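Local coordinates for sensor protein, Kinase (Polaromonas sp. JS666, PDB 3GRC) that probably takes part in two-component phosphorelay signalling through a CheY-like receiver domain of a sensor histidine kinase, at residues N115-I118 against L119-R123; Q100-V104 against S105-E109; L43-V46 against A47-Y51. All coordinates share one frame; numbering follows the deposited sequence.

All three contacts are local ones, between residues a few positions apart in a CheY-like receiver domain, in which a parallel five-stranded sheet of order 2-1-3-4-5 lies between helices. Along the chain interaction 3 comes first, at the end of helix 39-48; interaction 2 follows, leading into the edge strand 106-108; interaction 1 lies on the final helix 114-128. Interactions 1 and 2 have centres about 13 Å apart and touch, with L116 CD2 packing on L108 CD2 at 3.6 Å. They belong to one junction, that of strand 106-108 with helix 114-128. Interaction 3 stands apart, its centre about 20 Å from that of interaction 2, on the opposite side of the chain's centre.

Interaction 1 of 3, residues N115-I118 against L119-R123; sequences NLLI and LSLHR
The carbonyl oxygen L116 O is gripped twice by S120: the backbone S120 N and the hydroxyl S120 OG each donate to it at 2.8 Å. This is an i to i+4 pairing within helix 114-128, the last helix of the receiver fold. The two donors come from opposite faces of the carbonyl plane, with OG standing 36° out of it, so the hydroxyl adds to the helical bond without displacing it. With S120 OG anti to its own carbonyl carbon (chi1 -67°), the hydroxyl folds back over the preceding turn. The bond satisfies a buried hydroxyl, and L116 CD1 packs beside that same OG at 3.7 Å.

The i to i+4 helical bonds continue with L121 N to L117 O at 3.0 Å and H122 N to I118 O at 3.1 Å. On the inner side L117 and L121 lie alongside one another, pointing the same way, and their CD1 methyls meet at 4.0 Å. L117 packs on L22 and M25 of helix 16-28, while L121 reaches L26; S120 instead turns to T106 and L108 of strand 106-108. Towards the outside, H122 runs alongside I118 and its ring also meets that of F31. There the I118 CG2 methyl lies 3.9 Å from H122 CE1.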
loop_
_atom_site.group_PDB
_atom_site.type_symbol
_atom_site.label_atom_id
_atom_site.label_comp_id
_atom_site.label_asym_id
_atom_site.label_seq_id
_atom_site.Cartn_x
_atom_site.Cartn_y
_atom_site.Cartn_z
ATOM N N ASN A 115 8.121 -6.028 11.598
ATOM C CA ASN A 115 7.800 -7.446 11.475
ATOM C C ASN A 115 6.391 -7.645 10.944
ATOM O O ASN A 115 6.160 -8.471 10.058
ATOM C CB ASN A 115 7.939 -8.129 12.834
ATOM C CG ASN A 115 9.351 -8.068 13.355
ATOM O OD1 ASN A 115 10.265 -8.632 12.751
ATOM N ND2 ASN A 115 9.550 -7.366 14.469
ATOM N N LEU A 116 5.448 -6.889 11.496
ATOM C CA LEU A 116 4.065 -7.006 11.065
ATOM C C LEU A 116 3.964 -6.525 9.622
ATOM O O LEU A 116 3.201 -7.065 8.843
ATOM C CB LEU A 116 3.136 -6.201 11.985
ATOM C CG LEU A 116 1.613 -6.333 11.777
ATOM C CD1 LEU A 116 1.174 -7.779 11.837
ATOM C CD2 LEU A 116 0.882 -5.514 12.844
ATOM N N LEU A 117 4.765 -5.531 9.246
ATOM C CA LEU A 117 4.709 -5.042 7.868
ATOM C C LEU A 117 5.089 -6.110 6.859
ATOM O O LEU A 117 4.372 -6.337 5.886
ATOM C CB LEU A 117 5.629 -3.837 7.661
ATOM C CG LEU A 117 5.807 -3.379 6.200
ATOM C CD1 LEU A 117 4.480 -2.902 5.646
ATOM C CD2 LEU A 117 6.843 -2.262 6.126
ATOM N N ILE A 118 6.235 -6.745 7.082
ATOM C CA ILE A 118 6.728 -7.764 6.167
ATOM C C ILE A 118 5.787 -8.972 6.177
ATOM O O ILE A 118 5.410 -9.477 5.125
ATOM C CB ILE A 118 8.167 -8.174 6.543
ATOM C CG1 ILE A 118 9.044 -6.913 6.688
ATOM C CG2 ILE A 118 8.748 -9.105 5.478
ATOM C CD1 ILE A 118 9.125 -6.022 5.439
ATOM N N LEU A 119 5.377 -9.394 7.364
ATOM C CA LEU A 119 4.467 -10.526 7.503
ATOM C C LEU A 119 3.166 -10.247 6.749
ATOM O O LEU A 119 2.719 -11.070 5.945
ATOM C CB LEU A 119 4.163 -10.795 8.977
ATOM C CG LEU A 119 3.158 -11.919 9.248
ATOM C CD1 LEU A 119 3.678 -13.236 8.656
ATOM C CD2 LEU A 119 2.936 -12.057 10.746
ATOM N N SER A 120 2.577 -9.080 7.007
ATOM C CA SER A 120 1.337 -8.666 6.351
ATOM C C SER A 120 1.454 -8.646 4.824
ATOM O O SER A 120 0.558 -9.120 4.135
ATOM C CB SER A 120 0.891 -7.284 6.845
ATOM O OG SER A 120 0.513 -7.304 8.212
ATOM N N LEU A 121 2.540 -8.107 4.278
ATOM C CA LEU A 121 2.670 -8.095 2.819
ATOM C C LEU A 121 2.732 -9.524 2.266
ATOM O O LEU A 121 2.097 -9.823 1.261
ATOM C CB LEU A 121 3.894 -7.282 2.371
ATOM C CG LEU A 121 3.732 -5.758 2.453
ATOM C CD1 LEU A 121 5.094 -5.098 2.404
ATOM C CD2 LEU A 121 2.854 -5.248 1.322
ATOM N N HIS A 122 3.492 -10.401 2.918
ATOM C CA HIS A 122 3.585 -11.798 2.478
ATOM C C HIS A 122 2.195 -12.430 2.499
ATOM O O HIS A 122 1.786 -13.066 1.532
ATOM C CB HIS A 122 4.530 -12.596 3.388
ATOM C CG HIS A 122 5.978 -12.415 3.051
ATOM N ND1 HIS A 122 6.981 -12.533 3.991
ATOM C CD2 HIS A 122 6.584 -12.115 1.883
ATOM C CE1 HIS A 122 8.148 -12.306 3.410
ATOM N NE2 HIS A 122 7.937 -12.049 2.135
ATOM N N ARG A 123 1.483 -12.244 3.610
ATOM C CA ARG A 123 0.127 -12.752 3.781
ATOM C C ARG A 123 -0.772 -12.200 2.679
ATOM O O ARG A 123 -1.426 -12.957 1.962
ATOM C CB ARG A 123 -0.452 -12.307 5.135
ATOM C CG ARG A 123 -0.599 -13.392 6.192
ATOM C CD ARG A 123 0.751 -13.909 6.639
ATOM N NE ARG A 123 0.660 -14.924 7.690
ATOM C CZ ARG A 123 0.145 -14.719 8.902
ATOM N NH1 ARG A 123 -0.344 -13.530 9.239
ATOM N NH2 ARG A 123 0.136 -15.710 9.786
#

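Interaction 2 of 3, residues Q100-V104 against S105-E109; sequences QPLAV and STWLE
V104 lays its CG2 methyl over the indole of W107, and this is the closely packed part of the contact. The CG2 carbon of V104 lies 3.6 Å from the centroid of the W107 five-membered ring and 23° off its normal, which fits a CH-pi contact over the face. The fit of the other methyl, V104 CG1, is doubtful, because it is modelled closer to the ring than carbons can sit. L102 approaches differently: its CD2 methyl comes to the edge of the six-membered ring, near the ring plane, 4.0 Å from W107 CZ2. Both side chains cross the tryptophan at about a right angle, one over a face and the other at the rim.

These residues carry the loop after helix 90-97 into strand 106-108, the outermost strand at this end of the CheY-like sheet. V104 and W107 both pack on V85 of the neighbouring strand 82-86, and W107 NE1 makes a weak hydrogen bond to N98 OD1.

The solvent side is bridged by water instead. A103 O accepts a hydrogen bond from a water at 2.7 Å, and that water also bonds S105 OG at 2.6 Å, spanning the turn. What holds the backbone there is R73 of helix 65-73, through hydrogen bonds from NE to L102 O and from NH2 to A103 O, while S105, partly exposed, packs on A124 and M128 of helix 114-128.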
loop_
_atom_site.group_PDB
_atom_site.type_symbol
_atom_site.label_atom_id
_atom_site.label_comp_id
_atom_site.label_asym_id
_atom_site.label_seq_id
_atom_site.Cartn_x
_atom_site.Cartn_y
_atom_site.Cartn_z
ATOM N N GLN A 100 -15.331 -5.629 2.362
ATOM C CA GLN A 100 -14.826 -6.638 1.440
ATOM C C GLN A 100 -14.498 -6.087 0.054
ATOM O O GLN A 100 -13.469 -6.421 -0.518
ATOM C CB GLN A 100 -15.822 -7.798 1.328
ATOM C CG GLN A 100 -15.933 -8.610 2.609
ATOM C CD GLN A 100 -14.588 -9.160 3.072
ATOM O OE1 GLN A 100 -14.458 -9.649 4.198
ATOM N NE2 GLN A 100 -13.582 -9.086 2.203
ATOM N N PRO A 101 -15.372 -5.242 -0.506
ATOM C CA PRO A 101 -15.086 -4.688 -1.835
ATOM C C PRO A 101 -13.765 -3.909 -1.882
ATOM O O PRO A 101 -13.058 -3.926 -2.889
ATOM C CB PRO A 101 -16.292 -3.789 -2.098
ATOM C CG PRO A 101 -17.397 -4.495 -1.369
ATOM C CD PRO A 101 -16.729 -4.875 -0.064
ATOM N N LEU A 102 -13.447 -3.229 -0.780
ATOM C CA LEU A 102 -12.222 -2.441 -0.654
ATOM C C LEU A 102 -11.004 -3.383 -0.678
ATOM O O LEU A 102 -9.945 -3.040 -1.188
ATOM C CB LEU A 102 -12.266 -1.627 0.644
ATOM C CG LEU A 102 -11.526 -0.289 0.682
ATOM C CD1 LEU A 102 -12.114 0.642 -0.370
ATOM C CD2 LEU A 102 -11.649 0.325 2.074
ATOM N N ALA A 103 -11.177 -4.576 -0.126
ATOM C CA ALA A 103 -10.129 -5.592 -0.132
ATOM C C ALA A 103 -8.748 -5.170 0.371
ATOM O O ALA A 103 -7.721 -5.520 -0.219
ATOM C CB ALA A 103 -10.009 -6.188 -1.548
ATOM N N VAL A 104 -8.716 -4.411 1.455
ATOM C CA VAL A 104 -7.440 -4.012 2.023
ATOM C C VAL A 104 -7.098 -5.114 3.026
ATOM O O VAL A 104 -7.840 -5.379 3.979
ATOM C CB VAL A 104 -7.530 -2.613 2.676
ATOM C CG1 VAL A 104 -8.900 -2.423 3.265
ATOM C CG2 VAL A 104 -6.427 -2.436 3.732
ATOM N N SER A 105 -5.983 -5.786 2.764
ATOM C CA SER A 105 -5.537 -6.900 3.582
ATOM C C SER A 105 -5.295 -6.576 5.049
ATOM O O SER A 105 -5.754 -7.300 5.932
ATOM C CB SER A 105 -4.275 -7.508 2.971
ATOM O OG SER A 105 -4.534 -7.961 1.650
ATOM N N THR A 106 -4.572 -5.497 5.307
ATOM C CA THR A 106 -4.260 -5.107 6.673
ATOM C C THR A 106 -4.113 -3.603 6.789
ATOM O O THR A 106 -3.617 -2.953 5.877
ATOM C CB THR A 106 -2.924 -5.710 7.156
ATOM O OG1 THR A 106 -2.743 -7.023 6.613
ATOM C CG2 THR A 106 -2.914 -5.797 8.676
ATOM N N TRP A 107 -4.539 -3.071 7.928
ATOM C CA TRP A 107 -4.454 -1.652 8.227
ATOM C C TRP A 107 -3.403 -1.507 9.327
ATOM O O TRP A 107 -3.639 -1.889 10.473
ATOM C CB TRP A 107 -5.809 -1.132 8.717
ATOM C CG TRP A 107 -6.906 -1.310 7.713
ATOM C CD1 TRP A 107 -7.459 -2.491 7.302
ATOM C CD2 TRP A 107 -7.565 -0.289 6.973
ATOM N NE1 TRP A 107 -8.437 -2.266 6.365
ATOM C CE2 TRP A 107 -8.544 -0.888 6.154
ATOM C CE3 TRP A 107 -7.474 1.120 6.946
ATOM C CZ2 TRP A 107 -9.372 -0.193 5.286
ATOM C CZ3 TRP A 107 -8.301 1.838 6.080
ATOM C CH2 TRP A 107 -9.255 1.178 5.281
ATOM N N LEU A 108 -2.243 -0.968 8.969
ATOM C CA LEU A 108 -1.136 -0.795 9.908
ATOM C C LEU A 108 -0.960 0.648 10.354
ATOM O O LEU A 108 -1.030 1.571 9.546
ATOM C CB LEU A 108 0.182 -1.276 9.278
ATOM C CG LEU A 108 0.249 -2.732 8.823
ATOM C CD1 LEU A 108 1.663 -3.088 8.367
ATOM C CD2 LEU A 108 -0.159 -3.619 9.981
ATOM N N GLU A 109 -0.700 0.827 11.644
ATOM C CA GLU A 109 -0.488 2.155 12.207
ATOM C C GLU A 109 0.987 2.569 12.196
ATOM O O GLU A 109 1.870 1.781 11.882
ATOM C CB GLU A 109 -1.007 2.197 13.656
ATOM C CG GLU A 109 -2.523 2.038 13.779
ATOM C CD GLU A 109 -3.026 2.139 15.209
ATOM O OE1 GLU A 109 -2.609 1.309 16.050
ATOM O OE2 GLU A 109 -3.845 3.047 15.486
HETATM O O HOH W 1 -5.282 -6.579 -0.405
#

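Interaction 3 of 3, residues L43-V46 against A47-Y51; sequences LEQV and ARRPY
The C-terminal end of helix 39-48, where the receiver fold turns back towards strand 53-56, is bridged by the side chain of Q45. Its amide serves two partners at once. Q45 NE2 donates to Y51 OH at 3.0 Å with an N-H...O angle of 152°, the hydroxyl lying slightly out of the amide plane; Y51 OH has its stronger polar partner in D34 OD2 of strand 32-36. On the other branch, Q45 OE1 takes a weak bond from R48 NH1 at 3.1 Å, the amide and guanidinium planes steeply inclined to each other.

From a CG anti to the backbone N, the glutamine chain bends at chi2 (54°), which swings the amide forward over the following turn. There it meets the tyrosine at about a right angle, the amide and ring planes 78° apart. With an alanine in place of Q45, Y51 OH would probably lose its amide donor, though not D34, and R48 NH1 a weak acceptor, and a gap would open beside the phenol. The ring of Y51 also turns its edge to the backbone, its CE2 lying 3.5 Å from Q45 O in the ring plane, and V46 CG2 packs 4.2 Å from Y51 CD2.

The backbone bonds here are weak, as befits a helix that is ending: R48 N reaches Q45 O at 3.0 Å, but at a poor angle. Q45, V46 and Y51 all rest on L10 of strand 8-12, while L43 packs against L68 and L72 of helix 65-73.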
loop_
_atom_site.group_PDB
_atom_site.type_symbol
_atom_site.label_atom_id
_atom_site.label_comp_id
_atom_site.label_asym_id
_atom_site.label_seq_id
_atom_site.Cartn_x
_atom_site.Cartn_y
_atom_site.Cartn_z
ATOM N N LEU A 43 -1.594 5.905 -9.399
ATOM C CA LEU A 43 -2.427 5.415 -10.498
ATOM C C LEU A 43 -1.626 5.288 -11.802
ATOM O O LEU A 43 -1.740 4.293 -12.519
ATOM C CB LEU A 43 -3.637 6.338 -10.693
ATOM C CG LEU A 43 -4.658 6.210 -9.558
ATOM C CD1 LEU A 43 -5.745 7.265 -9.662
ATOM C CD2 LEU A 43 -5.250 4.813 -9.615
ATOM N N GLU A 44 -0.802 6.288 -12.091
ATOM C CA GLU A 44 0.024 6.267 -13.293
ATOM C C GLU A 44 1.038 5.121 -13.227
ATOM O O GLU A 44 1.100 4.257 -14.108
ATOM C CB GLU A 44 0.786 7.591 -13.426
ATOM C CG GLU A 44 1.561 7.736 -14.730
ATOM C CD GLU A 44 2.510 8.935 -14.747
ATOM O OE1 GLU A 44 2.152 10.020 -14.234
ATOM O OE2 GLU A 44 3.622 8.792 -15.295
ATOM N N GLN A 45 1.820 5.113 -12.153
ATOM C CA GLN A 45 2.877 4.128 -11.968
ATOM C C GLN A 45 2.465 2.662 -11.852
ATOM O O GLN A 45 3.173 1.782 -12.340
ATOM C CB GLN A 45 3.711 4.516 -10.737
ATOM C CG GLN A 45 4.988 3.731 -10.567
ATOM C CD GLN A 45 5.861 3.787 -11.799
ATOM O OE1 GLN A 45 6.027 4.839 -12.395
ATOM N NE2 GLN A 45 6.426 2.650 -12.183
ATOM N N VAL A 46 1.333 2.392 -11.213
ATOM C CA VAL A 46 0.914 1.012 -11.018
ATOM C C VAL A 46 0.680 0.266 -12.329
ATOM O O VAL A 46 0.815 -0.955 -12.387
ATOM C CB VAL A 46 -0.358 0.932 -10.140
ATOM C CG1 VAL A 46 -1.580 1.360 -10.931
ATOM C CG2 VAL A 46 -0.514 -0.467 -9.599
ATOM N N ALA A 47 0.343 1.009 -13.378
ATOM C CA ALA A 47 0.099 0.423 -14.684
ATOM C C ALA A 47 1.394 0.250 -15.485
ATOM O O ALA A 47 1.479 -0.618 -16.358
ATOM C CB ALA A 47 -0.878 1.292 -15.465
ATOM N N ARG A 48 2.400 1.065 -15.176
ATOM C CA ARG A 48 3.663 0.999 -15.903
ATOM C C ARG A 48 4.428 -0.306 -15.715
ATOM O O ARG A 48 5.320 -0.614 -16.501
ATOM C CB ARG A 48 4.559 2.177 -15.525
ATOM C CG ARG A 48 3.961 3.544 -15.827
ATOM C CD ARG A 48 4.949 4.638 -15.469
ATOM N NE ARG A 48 6.157 4.542 -16.286
ATOM C CZ ARG A 48 7.311 5.143 -16.005
ATOM N NH1 ARG A 48 7.433 5.889 -14.918
ATOM N NH2 ARG A 48 8.347 5.000 -16.822
ATOM N N ARG A 49 4.101 -1.071 -14.679
ATOM C CA ARG A 49 4.789 -2.338 -14.466
ATOM C C ARG A 49 4.109 -3.231 -13.439
ATOM O O ARG A 49 3.198 -2.805 -12.739
ATOM C CB ARG A 49 6.260 -2.105 -14.078
ATOM C CG ARG A 49 6.510 -1.444 -12.739
ATOM C CD ARG A 49 8.008 -1.176 -12.529
ATOM N NE ARG A 49 8.804 -2.404 -12.492
ATOM C CZ ARG A 49 10.139 -2.452 -12.434
ATOM N NH1 ARG A 49 10.864 -1.337 -12.409
ATOM N NH2 ARG A 49 10.754 -3.626 -12.404
ATOM N N PRO A 50 4.533 -4.501 -13.364
ATOM C CA PRO A 50 3.969 -5.472 -12.423
ATOM C C PRO A 50 4.391 -5.210 -10.979
ATOM O O PRO A 50 5.578 -5.008 -10.700
ATOM C CB PRO A 50 4.508 -6.810 -12.939
ATOM C CG PRO A 50 4.732 -6.555 -14.407
ATOM C CD PRO A 50 5.360 -5.187 -14.372
ATOM N N TYR A 51 3.412 -5.205 -10.078
ATOM C CA TYR A 51 3.644 -4.998 -8.649
ATOM C C TYR A 51 2.949 -6.105 -7.863
ATOM O O TYR A 51 1.811 -6.446 -8.157
ATOM C CB TYR A 51 3.094 -3.641 -8.197
ATOM C CG TYR A 51 3.949 -2.467 -8.604
ATOM C CD1 TYR A 51 5.211 -2.271 -8.045
ATOM C CD2 TYR A 51 3.518 -1.583 -9.592
ATOM C CE1 TYR A 51 6.020 -1.232 -8.466
ATOM C CE2 TYR A 51 4.323 -0.539 -10.023
ATOM C CZ TYR A 51 5.574 -0.368 -9.461
ATOM O OH TYR A 51 6.376 0.646 -9.920
#